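Local coordinates for genome polyprotein (Chicken sicinivirus JSY, PDB 6QWT), which is represented here by its C-terminal 3Dpol part, an RNA-dependent RNA polymerase that probably copies the viral RNA genome, at residues 74-78 with 252-256; 193-197 with 302-306; 321-327 with 339-344; 396-400 with 429-433. All blocks are in the same frame, centred on the assembly; numbering follows the deposited sequence.

Overall arrangement
Interactions 1 and 2 touch: Met306 of 302-306 packs on Phe78 and Tyr77 of 74-78, and Leu253 of 252-256 touches Leu193. Interactions 2 and 4 are buried; interaction 2 is held by apolar contacts, and interaction 4 by a histidine pair. Interaction 1 is only partly buried and adds a salt bridge to packing around an aromatic ring. Interaction 3, about 21 Å from interaction 1 between centres, sits near the surface at the base of a palm hairpin and relies on backbone bonds, turns and a water; Leu76 packs on Phe322 and Trp327, joining the two. Interaction 4 stands apart among the thumb helices, its nearest atoms about 15 Å from interaction 3.

Interaction 1. Residues 74-78 with 252-256; sequences VKLYF and ELAKI
Phe78 lies with one face beneath the aliphatic part of Glu252, while Lys75 reaches the carboxylate of the same glutamate from the side. Glu252 CB sits 3.8 Å from the centroid of the Phe78 ring and only 17° off the ring normal, a CH-pi contact over the face; Tyr77 CD2 covers the other face near the rim. Leu253 CD2 comes to the edge of this ring, 4.0 Å from Phe78 CE1, and Ile256 CD1 meets Phe78 CD1 obliquely at the same separation. Glu252 is bent at chi2 (-67°), which lets CB and CG stay on the phenyl ring and on Val74 while the acid turns up to the lysines. Val74 CG1 presses on Glu252 CG at 3.6 Å. Lys75 runs roughly perpendicular to Glu252, and its NZ bonds to the syn lone pair of Glu252 OE1 at 2.9 Å in a salt bridge. On its own helix, Lys255 NZ makes a long 3.8 Å salt bridge with Glu252 OE2, so two ammonium groups share one carboxylate, which probably offsets their closeness. The short helical segments lie 12.6 Å apart at 38°, a gap that needs long side chains to fill it. Behind them Val74 and Phe78 also lean on helix 298-316, through Ile310 and Met306. Helices 70-81 and 243-256 thus pack beside the motif B helix of the polymerase palm, with an apolar floor and a salt-bridge network toward the solvent-exposed side.

Interaction 2. Residues 193-197 with 302-306; sequences LFEAM and ILNSM
Leu193 O takes the backbone N-H of Met197 at 3.0 Å, and that helical turn brings the side chains of both residues onto the face that meets Ile302 and Met306. No hydrogen bond joins the two helices; sulfur, methyl groups and one ring edge do the work. Ile302 lies at the centre of the contact. Its CG2 stands 3.6 Å from Met197 SD and 3.8 Å from Phe194 CE1, near the plane of the phenyl ring, so the ring offers its edge and not its face. Ile302 CD1, at the end of the other branch, touches Met197 CB at 3.9 Å. Met197 and Ile302 lie alongside, running in opposing senses; Met197 runs extended to SD and then turns at chi3 (64°), which brings CE against both methyls of Ile302, CD1 and CG2. Beside this group, Leu193 CD2 approaches Met306 SD at 4.2 Å and lies a little farther from Leu303 CD2. The segment axes cross at 70° and stay 11.8 Å apart, a wide spacing bridged by these long side chains. Helix 298-316 is the motif B helix of the polymerase palm, and Leu253 of helix 243-256 also packs on Leu193. With only apolar groups and thioethers meeting in a buried place, cohesion here probably comes from close fit and the burial of apolar surface, without directional bonds to fix the register.

Interaction 3. Residues 321-327 with 339-344; sequences DFDTSAW and ATVPSI
Ala326 and Val341 close the open end of the motif C beta hairpin, whose far turn carries the Gly-Asp-Asp signature of RNA-dependent RNA polymerases. Among the backbone bonds, Val341 N donates to Ala326 O at 3.0 Å with a fairly straight N-H (164°). Next to it, Trp327 and Thr340 form an antiparallel non-hydrogen-bonded pair, with a CA-H contact from Trp327 to Ala339 O. The polar bonds of the connecting loop come second. A type I turn runs from Asp323 to Ala326, and Asp323 OD1 takes Ser325 N in an Asx turn. The other oxygen, Asp323 OD2, accepts a hydrogen bond from a water that also donates to Val341 O, 2.7 and 2.9 Å away respectively, and so ties turn to strand end. Apolar contacts finish the joint: Phe322 CD1 meets Ile344 CD1 obliquely at 3.9 Å, while the edge of the same ring faces Thr340 CG2. Beyond them Met316 of helix 298-316 touches Phe322, Thr340 and Ile344. Asp321 CB lies against CG of Pro342, which follows a cis peptide bond. Thr340 places OG1 between its backbone N and carbonyl carbon (chi1 64°), where it can serve the bend that follows: Thr340 OG1 donates to Pro342 O at 2.6 Å and accepts from Ile344 N at 2.9 Å.

Interaction 4. Residues 396-400 with 429-433; sequences IHPVI and HHAGP
His430 reaches from its 3-10 turn toward the strand at His397 and Pro398, and its CB already rests 3.3 Å from Pro398 O. CG follows over the same oxygen, and CD2 lies 3.5 Å from Pro398 O. CG stands anti to the carbonyl carbon (chi1 -75°), which swings the ring obliquely across Pro398 and directs ND1 at His397: the two ND1 atoms, of His397 and of His430, share a nearly linear hydrogen bond (175°) of 2.9 Å. Each nitrogen lies near the plane of the other's ring, yet the planes are 65° apart, so the rings meet rim to rim. Strand 396-400 pairs with 384-388 in the hairpin of motif E, where palm passes into thumb, and the turn at 429-431 links two thumb helices. Farther out, CE1 of His430 comes within 3.7 Å of Pro398 CD, which sits over the centre of the imidazole in a CH-pi contact. His429 NE2 lies 3.4 Å above the opposite face of His430, offset toward the rim. At the tip, NE2 of His430 hydrogen-bonds Asp213, while His397 NE2 bonds Asp389; Trp466 stacks on the His397 ring and meets the His430 ring edge-to-face.

Interaction 1. Residues 74-78 with 252-256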
# COMPACT_ATOMS: atom_id res chain seq x y z
N VAL A 74 -17.26 0.39 -13.59
CA VAL A 74 -17.44 -0.73 -12.66
C VAL A 74 -17.73 -2.01 -13.43
O VAL A 74 -17.10 -3.05 -13.21
CB VAL A 74 -18.55 -0.41 -11.64
CG1 VAL A 74 -18.87 -1.64 -10.81
CG2 VAL A 74 -18.14 0.75 -10.75
N LYS A 75 -18.70 -1.95 -14.35
CA LYS A 75 -19.05 -3.13 -15.13
C LYS A 75 -17.88 -3.60 -15.98
O LYS A 75 -17.63 -4.81 -16.09
CB LYS A 75 -20.26 -2.83 -16.02
CG LYS A 75 -21.49 -2.38 -15.25
CD LYS A 75 -21.95 -3.46 -14.28
CE LYS A 75 -23.14 -3.00 -13.46
NZ LYS A 75 -23.64 -4.09 -12.57
N LEU A 76 -17.14 -2.67 -16.58
CA LEU A 76 -16.01 -3.04 -17.42
C LEU A 76 -14.94 -3.77 -16.62
O LEU A 76 -14.43 -4.81 -17.05
CB LEU A 76 -15.42 -1.79 -18.09
CG LEU A 76 -14.24 -2.04 -19.03
CD1 LEU A 76 -14.64 -3.02 -20.13
CD2 LEU A 76 -13.75 -0.73 -19.62
N TYR A 77 -14.59 -3.24 -15.45
CA TYR A 77 -13.54 -3.86 -14.64
C TYR A 77 -13.94 -5.27 -14.20
O TYR A 77 -13.18 -6.22 -14.39
CB TYR A 77 -13.22 -2.98 -13.43
CG TYR A 77 -12.28 -3.63 -12.44
CD1 TYR A 77 -10.95 -3.82 -12.75
CD2 TYR A 77 -12.74 -4.07 -11.20
CE1 TYR A 77 -10.08 -4.42 -11.86
CE2 TYR A 77 -11.88 -4.68 -10.30
CZ TYR A 77 -10.55 -4.85 -10.64
OH TYR A 77 -9.68 -5.45 -9.76
N PHE A 78 -15.14 -5.41 -13.63
CA PHE A 78 -15.57 -6.73 -13.18
C PHE A 78 -15.84 -7.68 -14.34
O PHE A 78 -15.77 -8.90 -14.15
CB PHE A 78 -16.82 -6.61 -12.31
CG PHE A 78 -16.51 -6.22 -10.90
CD1 PHE A 78 -16.14 -7.17 -9.97
CD2 PHE A 78 -16.57 -4.89 -10.50
CE1 PHE A 78 -15.85 -6.81 -8.66
CE2 PHE A 78 -16.28 -4.52 -9.21
CZ PHE A 78 -15.93 -5.49 -8.28
N GLU A 252 -21.11 -5.05 -6.08
CA GLU A 252 -20.64 -6.11 -6.97
C GLU A 252 -20.12 -7.30 -6.16
O GLU A 252 -20.47 -8.45 -6.44
CB GLU A 252 -19.55 -5.59 -7.90
CG GLU A 252 -19.99 -4.47 -8.83
CD GLU A 252 -20.99 -4.92 -9.88
OE1 GLU A 252 -21.82 -4.09 -10.31
OE2 GLU A 252 -20.96 -6.11 -10.26
N LEU A 253 -19.28 -7.03 -5.16
CA LEU A 253 -18.73 -8.11 -4.35
C LEU A 253 -19.82 -8.82 -3.55
O LEU A 253 -19.68 -10.01 -3.24
CB LEU A 253 -17.66 -7.55 -3.41
CG LEU A 253 -16.40 -7.00 -4.08
CD1 LEU A 253 -15.45 -6.43 -3.04
CD2 LEU A 253 -15.72 -8.07 -4.91
N ALA A 254 -20.90 -8.11 -3.22
CA ALA A 254 -22.01 -8.75 -2.52
C ALA A 254 -22.60 -9.89 -3.34
O ALA A 254 -23.02 -10.91 -2.78
CB ALA A 254 -23.10 -7.72 -2.20
N LYS A 255 -22.64 -9.74 -4.66
CA LYS A 255 -23.18 -10.77 -5.53
C LYS A 255 -22.19 -11.90 -5.77
O LYS A 255 -22.61 -13.02 -6.11
CB LYS A 255 -23.62 -10.16 -6.87
CG LYS A 255 -24.76 -9.16 -6.73
CD LYS A 255 -25.22 -8.62 -8.07
CE LYS A 255 -24.30 -7.51 -8.55
NZ LYS A 255 -24.62 -7.06 -9.93
N ILE A 256 -20.90 -11.65 -5.59
CA ILE A 256 -19.86 -12.64 -5.86
C ILE A 256 -19.57 -13.50 -4.64
O ILE A 256 -19.42 -14.72 -4.75
CB ILE A 256 -18.59 -11.92 -6.36
CG1 ILE A 256 -18.83 -11.30 -7.74
CG2 ILE A 256 -17.40 -12.87 -6.39
CD1 ILE A 256 -17.73 -10.36 -8.18

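Interaction 2. Residues 193-197 with 302-306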
# COMPACT_ATOMS: atom_id res chain seq x y z
N LEU A 193 -11.70 -13.51 -1.80
CA LEU A 193 -11.21 -12.54 -2.76
C LEU A 193 -9.71 -12.31 -2.60
O LEU A 193 -8.97 -12.26 -3.60
CB LEU A 193 -11.97 -11.22 -2.61
CG LEU A 193 -11.54 -10.06 -3.52
CD1 LEU A 193 -11.82 -10.38 -4.99
CD2 LEU A 193 -12.23 -8.78 -3.11
N PHE A 194 -9.24 -12.18 -1.36
CA PHE A 194 -7.81 -11.98 -1.12
C PHE A 194 -6.99 -13.15 -1.65
O PHE A 194 -5.93 -12.96 -2.25
CB PHE A 194 -7.54 -11.76 0.37
CG PHE A 194 -8.19 -10.52 0.93
CD1 PHE A 194 -8.58 -9.48 0.10
CD2 PHE A 194 -8.42 -10.41 2.30
CE1 PHE A 194 -9.19 -8.35 0.63
CE2 PHE A 194 -9.02 -9.28 2.83
CZ PHE A 194 -9.41 -8.25 1.99
N GLU A 195 -7.47 -14.38 -1.42
CA GLU A 195 -6.80 -15.55 -1.97
C GLU A 195 -6.65 -15.45 -3.48
O GLU A 195 -5.57 -15.67 -4.03
CB GLU A 195 -7.57 -16.82 -1.60
CG GLU A 195 -7.26 -17.38 -0.24
CD GLU A 195 -7.87 -18.76 -0.04
OE1 GLU A 195 -8.97 -19.00 -0.58
OE2 GLU A 195 -7.25 -19.59 0.64
N ALA A 196 -7.74 -15.10 -4.16
CA ALA A 196 -7.74 -15.10 -5.62
C ALA A 196 -6.79 -14.04 -6.17
O ALA A 196 -6.13 -14.26 -7.20
CB ALA A 196 -9.15 -14.87 -6.15
N MET A 197 -6.69 -12.89 -5.50
CA MET A 197 -5.90 -11.78 -6.02
C MET A 197 -4.46 -11.81 -5.52
O MET A 197 -3.52 -11.66 -6.32
CB MET A 197 -6.56 -10.45 -5.65
CG MET A 197 -7.93 -10.26 -6.27
SD MET A 197 -8.67 -8.68 -5.84
CE MET A 197 -7.53 -7.54 -6.60
N ILE A 302 -5.89 -4.17 -1.46
CA ILE A 302 -6.61 -4.92 -2.48
C ILE A 302 -7.81 -4.12 -2.98
O ILE A 302 -8.03 -3.98 -4.18
CB ILE A 302 -7.04 -6.30 -1.94
CG1 ILE A 302 -5.85 -7.27 -1.96
CG2 ILE A 302 -8.19 -6.88 -2.75
CD1 ILE A 302 -5.34 -7.54 -3.34
N LEU A 303 -8.61 -3.59 -2.05
CA LEU A 303 -9.76 -2.78 -2.43
C LEU A 303 -9.33 -1.44 -3.03
O LEU A 303 -10.02 -0.92 -3.91
CB LEU A 303 -10.67 -2.55 -1.22
CG LEU A 303 -11.12 -3.83 -0.51
CD1 LEU A 303 -12.01 -3.53 0.68
CD2 LEU A 303 -11.83 -4.76 -1.48
N ASN A 304 -8.20 -0.89 -2.58
CA ASN A 304 -7.68 0.33 -3.20
C ASN A 304 -7.29 0.09 -4.65
O ASN A 304 -7.52 0.95 -5.51
CB ASN A 304 -6.48 0.85 -2.41
CG ASN A 304 -6.87 1.90 -1.39
OD1 ASN A 304 -7.92 1.81 -0.76
ND2 ASN A 304 -6.01 2.90 -1.22
N SER A 305 -6.68 -1.07 -4.94
CA SER A 305 -6.36 -1.43 -6.31
C SER A 305 -7.60 -1.42 -7.18
O SER A 305 -7.61 -0.86 -8.28
CB SER A 305 -5.70 -2.81 -6.36
OG SER A 305 -4.40 -2.78 -5.81
N MET A 306 -8.67 -2.07 -6.71
CA MET A 306 -9.92 -2.08 -7.46
C MET A 306 -10.45 -0.66 -7.64
O MET A 306 -10.86 -0.29 -8.75
CB MET A 306 -10.94 -2.98 -6.76
CG MET A 306 -10.41 -4.39 -6.55
SD MET A 306 -11.55 -5.52 -5.73
CE MET A 306 -12.97 -5.40 -6.78

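Interaction 3. Residues 321-327 with 339-344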
# COMPACT_ATOMS: atom_id res chain seq x y z
N ASP A 321 -11.46 7.75 -28.56
CA ASP A 321 -10.74 6.68 -29.24
C ASP A 321 -10.38 5.52 -28.32
O ASP A 321 -9.59 4.66 -28.71
CB ASP A 321 -9.48 7.23 -29.91
CG ASP A 321 -9.78 8.34 -30.89
OD1 ASP A 321 -9.23 9.45 -30.71
OD2 ASP A 321 -10.56 8.10 -31.83
N PHE A 322 -10.94 5.48 -27.12
CA PHE A 322 -10.62 4.40 -26.19
C PHE A 322 -11.14 3.08 -26.73
O PHE A 322 -12.33 2.93 -27.01
CB PHE A 322 -11.21 4.68 -24.81
CG PHE A 322 -11.02 3.55 -23.83
CD1 PHE A 322 -9.75 3.04 -23.57
CD2 PHE A 322 -12.10 2.98 -23.18
CE1 PHE A 322 -9.57 2.00 -22.68
CE2 PHE A 322 -11.92 1.94 -22.29
CZ PHE A 322 -10.66 1.45 -22.04
N ASP A 323 -10.24 2.11 -26.88
CA ASP A 323 -10.60 0.75 -27.24
C ASP A 323 -10.84 -0.03 -25.96
O ASP A 323 -9.91 -0.27 -25.19
CB ASP A 323 -9.50 0.11 -28.09
CG ASP A 323 -9.95 -1.17 -28.77
OD1 ASP A 323 -10.64 -1.99 -28.12
OD2 ASP A 323 -9.59 -1.37 -29.95
N THR A 324 -12.10 -0.41 -25.71
CA THR A 324 -12.45 -1.08 -24.47
C THR A 324 -11.87 -2.47 -24.35
O THR A 324 -12.07 -3.12 -23.32
CB THR A 324 -13.98 -1.15 -24.31
OG1 THR A 324 -14.54 -1.91 -25.39
CG2 THR A 324 -14.58 0.25 -24.31
N SER A 325 -11.14 -2.95 -25.35
CA SER A 325 -10.50 -4.25 -25.31
C SER A 325 -8.98 -4.21 -25.36
O SER A 325 -8.35 -5.26 -25.16
CB SER A 325 -11.01 -5.13 -26.47
OG SER A 325 -12.35 -5.52 -26.26
N ALA A 326 -8.37 -3.06 -25.62
CA ALA A 326 -6.92 -2.96 -25.78
C ALA A 326 -6.36 -2.04 -24.71
O ALA A 326 -6.02 -0.88 -24.97
CB ALA A 326 -6.56 -2.47 -27.19
N TRP A 327 -6.26 -2.56 -23.48
CA TRP A 327 -5.73 -1.79 -22.37
C TRP A 327 -5.28 -2.74 -21.27
O TRP A 327 -5.77 -3.88 -21.18
CB TRP A 327 -6.78 -0.80 -21.83
CG TRP A 327 -8.06 -1.46 -21.40
CD1 TRP A 327 -9.16 -1.68 -22.17
CD2 TRP A 327 -8.36 -2.00 -20.11
NE1 TRP A 327 -10.14 -2.32 -21.44
CE2 TRP A 327 -9.67 -2.52 -20.17
CE3 TRP A 327 -7.65 -2.08 -18.90
CZ2 TRP A 327 -10.28 -3.12 -19.07
CZ3 TRP A 327 -8.26 -2.68 -17.81
CH2 TRP A 327 -9.56 -3.19 -17.90
N ALA A 339 -1.46 1.18 -19.92
CA ALA A 339 -1.16 1.28 -21.34
C ALA A 339 -2.43 0.99 -22.11
O ALA A 339 -3.19 0.08 -21.76
CB ALA A 339 -0.05 0.29 -21.73
N THR A 340 -2.67 1.78 -23.16
CA THR A 340 -3.82 1.60 -24.03
C THR A 340 -3.38 1.68 -25.49
O THR A 340 -2.35 2.28 -25.81
CB THR A 340 -4.91 2.66 -23.78
OG1 THR A 340 -4.40 3.96 -24.12
CG2 THR A 340 -5.36 2.65 -22.33
N VAL A 341 -4.16 1.05 -26.36
CA VAL A 341 -3.98 1.17 -27.80
C VAL A 341 -5.31 1.64 -28.40
O VAL A 341 -6.29 0.88 -28.39
CB VAL A 341 -3.53 -0.15 -28.43
CG1 VAL A 341 -3.48 -0.02 -29.95
CG2 VAL A 341 -2.16 -0.56 -27.90
N PRO A 342 -5.40 2.87 -28.93
CA PRO A 342 -4.33 3.87 -29.00
C PRO A 342 -3.95 4.45 -27.63
O PRO A 342 -4.73 4.35 -26.68
CB PRO A 342 -4.92 4.96 -29.90
CG PRO A 342 -6.40 4.82 -29.73
CD PRO A 342 -6.64 3.34 -29.57
N SER A 343 -2.77 5.06 -27.55
CA SER A 343 -2.25 5.53 -26.28
C SER A 343 -3.02 6.76 -25.81
O SER A 343 -3.20 7.72 -26.56
CB SER A 343 -0.77 5.86 -26.41
OG SER A 343 -0.25 6.37 -25.20
N ILE A 344 -3.48 6.72 -24.56
CA ILE A 344 -4.15 7.85 -23.92
C ILE A 344 -3.14 8.52 -23.00
O ILE A 344 -2.60 7.89 -22.08
CB ILE A 344 -5.40 7.40 -23.15
CG1 ILE A 344 -6.43 6.81 -24.11
CG2 ILE A 344 -5.99 8.57 -22.37
CD1 ILE A 344 -7.73 6.40 -23.45
O HOH W 1 -7.01 -0.91 -30.62

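Interaction 4. Residues 396-400 with 429-433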
# COMPACT_ATOMS: atom_id res chain seq x y z
N ILE A 396 13.91 -9.81 -16.00
CA ILE A 396 13.89 -8.36 -15.80
C ILE A 396 14.23 -8.04 -14.36
O ILE A 396 13.58 -8.54 -13.43
CB ILE A 396 12.52 -7.77 -16.18
CG1 ILE A 396 12.04 -8.34 -17.52
CG2 ILE A 396 12.60 -6.25 -16.23
CD1 ILE A 396 12.95 -8.01 -18.69
N HIS A 397 15.25 -7.19 -14.17
CA HIS A 397 15.66 -6.73 -12.85
C HIS A 397 14.75 -5.61 -12.36
O HIS A 397 14.43 -4.70 -13.12
CB HIS A 397 17.10 -6.22 -12.87
CG HIS A 397 18.14 -7.28 -13.06
ND1 HIS A 397 18.71 -7.96 -12.00
CD2 HIS A 397 18.73 -7.77 -14.17
CE1 HIS A 397 19.59 -8.83 -12.45
NE2 HIS A 397 19.63 -8.73 -13.77
N PRO A 398 14.32 -5.66 -11.10
CA PRO A 398 13.74 -4.47 -10.46
C PRO A 398 14.84 -3.58 -9.91
O PRO A 398 15.49 -3.91 -8.92
CB PRO A 398 12.87 -5.07 -9.34
CG PRO A 398 13.54 -6.36 -8.99
CD PRO A 398 14.24 -6.86 -10.24
N VAL A 399 15.06 -2.45 -10.57
CA VAL A 399 16.15 -1.54 -10.24
C VAL A 399 15.55 -0.36 -9.49
O VAL A 399 15.00 0.57 -10.10
CB VAL A 399 16.92 -1.10 -11.48
CG1 VAL A 399 18.12 -0.23 -11.10
CG2 VAL A 399 17.37 -2.33 -12.26
N ILE A 400 15.65 -0.38 -8.16
CA ILE A 400 15.11 0.68 -7.33
C ILE A 400 16.02 1.91 -7.43
O ILE A 400 17.21 1.81 -7.74
CB ILE A 400 14.95 0.20 -5.87
CG1 ILE A 400 13.96 1.09 -5.11
CG2 ILE A 400 16.29 0.12 -5.16
CD1 ILE A 400 13.35 0.41 -3.90
N HIS A 429 21.82 -4.69 -5.25
CA HIS A 429 22.62 -5.48 -6.19
C HIS A 429 22.06 -5.46 -7.61
O HIS A 429 22.81 -5.70 -8.56
CB HIS A 429 22.75 -6.92 -5.71
CG HIS A 429 21.57 -7.78 -6.02
ND1 HIS A 429 21.43 -8.46 -7.21
CD2 HIS A 429 20.46 -8.06 -5.29
CE1 HIS A 429 20.29 -9.12 -7.21
NE2 HIS A 429 19.68 -8.90 -6.05
N HIS A 430 20.76 -5.18 -7.77
CA HIS A 430 20.14 -5.14 -9.09
C HIS A 430 20.68 -4.01 -9.97
O HIS A 430 20.44 -4.03 -11.18
CB HIS A 430 18.62 -4.99 -8.95
CG HIS A 430 17.93 -6.25 -8.52
ND1 HIS A 430 17.96 -7.41 -9.26
CD2 HIS A 430 17.19 -6.52 -7.42
CE1 HIS A 430 17.27 -8.34 -8.64
NE2 HIS A 430 16.79 -7.83 -7.52
N ALA A 431 21.39 -3.05 -9.40
CA ALA A 431 21.97 -1.96 -10.18
C ALA A 431 23.19 -2.39 -10.99
O ALA A 431 23.72 -1.57 -11.74
CB ALA A 431 22.37 -0.80 -9.25
N GLY A 432 23.63 -3.64 -10.86
CA GLY A 432 24.84 -4.08 -11.52
C GLY A 432 25.94 -4.37 -10.51
O GLY A 432 25.99 -3.78 -9.43
N PRO A 433 26.85 -5.28 -10.87
CA PRO A 433 27.88 -5.69 -9.89
C PRO A 433 28.75 -4.56 -9.38
O PRO A 433 29.10 -4.54 -8.20
CB PRO A 433 28.70 -6.73 -10.68
CG PRO A 433 28.38 -6.48 -12.12
CD PRO A 433 26.96 -6.01 -12.14